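Local coordinates for fructokinase (Vibrio cholerae serotype O1, PDB 5EY7), which probably phosphorylates fructose with ATP, as a fructokinase of the PfkB (ribokinase-like) carbohydrate kinase family, at residues V50-A55 against E83-Q88. Sequence-based numbering, arbitrary orientation.
Sequences VAVAIA and EQVDCQ
Val85 presents its CG2 methyl to the helical turn formed by Ala51, Val52 and Ala55. CG2 lies 3.8 Å from Ala51 CB and 4.3 Å from Val52 CG2. The same methyl sits 3.6 Å from Ala51 O. That carbonyl accepts from Ala55 N within the helix and also from Ser61 OG. Val85 has CG1 anti to its backbone N (chi1 -172°). This leaves CG2 as the branch that meets the helix backbone, while CG1 reaches Ala51 CB at 4.0 Å. Ala51 CB thus meets both Val85 methyls, and Ala55 CB lies farther off. Ala51, Val52 and Val85 are buried, and the contacts between their side chains are apolar.

Next to it, the CB-CG part of Glu83 crosses Val52 at a slant. Its CG touches both methyls, at 3.5 Å from Val52 CG1 and 3.5 Å from Val52 CG2. The chain bends at chi2 (68°), and the carboxylate continues past Val52 to a salt bridge between OE2 and Arg56 NH1. The looser side lies toward Ala55, which is partly exposed. Its CB faces backbone, 3.7 Å from Glu83 O. The peptide between Glu83 and Gln84 is modelled as cis. Gln84 is exposed, and its side chain starts out away from the helix. No hydrogen bond joins the two segments.

The contact packs helix 46-56 against the turn entering strand 86-93, outermost in the large sheet within this chain of ribokinase-like fold. Leu80 of helix 71-81 touches both Val52 and Val85. Strand 61-68 lies alongside, with Ser61 against Ala55 and Val85, and Leu23 of strand 21-24 packs on Ala51.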
# COMPACT_ATOMS: atom_id res chain seq x y z
N VAL A 50 11.91 12.09 13.44
CA VAL A 50 12.92 12.54 14.39
C VAL A 50 13.75 13.67 13.78
O VAL A 50 14.09 14.64 14.46
CB VAL A 50 13.84 11.38 14.82
CG1 VAL A 50 14.89 11.85 15.82
CG2 VAL A 50 13.02 10.24 15.40
N ALA A 51 14.06 13.55 12.49
CA ALA A 51 14.82 14.58 11.79
C ALA A 51 14.07 15.91 11.83
O ALA A 51 14.66 16.96 12.04
CB ALA A 51 15.07 14.17 10.35
N VAL A 52 12.76 15.83 11.64
CA VAL A 52 11.90 17.00 11.65
C VAL A 52 11.73 17.57 13.06
O VAL A 52 11.70 18.79 13.25
CB VAL A 52 10.52 16.66 11.04
CG1 VAL A 52 9.43 17.60 11.55
CG2 VAL A 52 10.60 16.68 9.52
N ALA A 53 11.66 16.69 14.05
CA ALA A 53 11.51 17.11 15.43
C ALA A 53 12.75 17.86 15.92
O ALA A 53 12.65 18.81 16.70
CB ALA A 53 11.24 15.91 16.32
N ILE A 54 13.92 17.43 15.45
CA ILE A 54 15.17 18.07 15.82
C ILE A 54 15.27 19.45 15.18
O ILE A 54 15.65 20.43 15.83
CB ILE A 54 16.38 17.21 15.40
CG1 ILE A 54 16.39 15.90 16.18
CG2 ILE A 54 17.68 17.97 15.61
CD1 ILE A 54 17.45 14.94 15.74
N ALA A 55 14.93 19.53 13.90
CA ALA A 55 14.98 20.78 13.15
C ALA A 55 14.02 21.81 13.73
O ALA A 55 14.34 22.99 13.80
CB ALA A 55 14.67 20.53 11.69
N GLU A 83 11.41 21.91 6.27
CA GLU A 83 11.25 21.75 7.72
C GLU A 83 12.36 22.13 8.74
O GLU A 83 12.01 22.40 9.90
CB GLU A 83 10.86 20.29 7.99
CG GLU A 83 9.94 20.14 9.20
CD GLU A 83 8.57 20.74 8.99
OE1 GLU A 83 8.12 20.80 7.82
OE2 GLU A 83 7.93 21.14 9.99
N GLN A 84 13.65 22.17 8.41
CA GLN A 84 14.22 22.08 7.07
C GLN A 84 15.45 21.17 7.10
O GLN A 84 16.59 21.63 7.17
CB GLN A 84 14.60 23.47 6.58
CG GLN A 84 15.00 24.43 7.69
CD GLN A 84 15.21 25.85 7.19
OE1 GLN A 84 15.42 26.07 6.00
NE2 GLN A 84 15.15 26.81 8.11
N VAL A 85 15.20 19.86 7.03
CA VAL A 85 16.24 18.86 7.09
C VAL A 85 17.10 18.84 5.83
O VAL A 85 16.58 18.96 4.72
CB VAL A 85 15.64 17.45 7.30
CG1 VAL A 85 16.74 16.42 7.55
CG2 VAL A 85 14.65 17.48 8.44
N ASP A 86 18.41 18.70 6.00
CA ASP A 86 19.29 18.45 4.87
C ASP A 86 18.98 17.07 4.29
O ASP A 86 18.96 16.07 5.01
CB ASP A 86 20.76 18.53 5.29
CG ASP A 86 21.73 18.49 4.12
OD1 ASP A 86 21.42 17.84 3.09
OD2 ASP A 86 22.80 19.11 4.22
N CYS A 87 18.74 17.02 2.99
CA CYS A 87 18.51 15.76 2.30
C CYS A 87 19.24 15.74 0.96
O CYS A 87 18.70 15.28 -0.04
CB CYS A 87 17.02 15.51 2.11
SG CYS A 87 16.07 16.95 1.61
N GLN A 88 20.47 16.25 0.95
CA GLN A 88 21.35 16.13 -0.21
C GLN A 88 21.62 14.66 -0.48
O GLN A 88 21.77 14.25 -1.63
CB GLN A 88 22.66 16.88 0.03
CG GLN A 88 23.67 16.71 -1.08
CD GLN A 88 25.02 17.30 -0.72
OE1 GLN A 88 25.45 17.24 0.43
NE2 GLN A 88 25.70 17.88 -1.71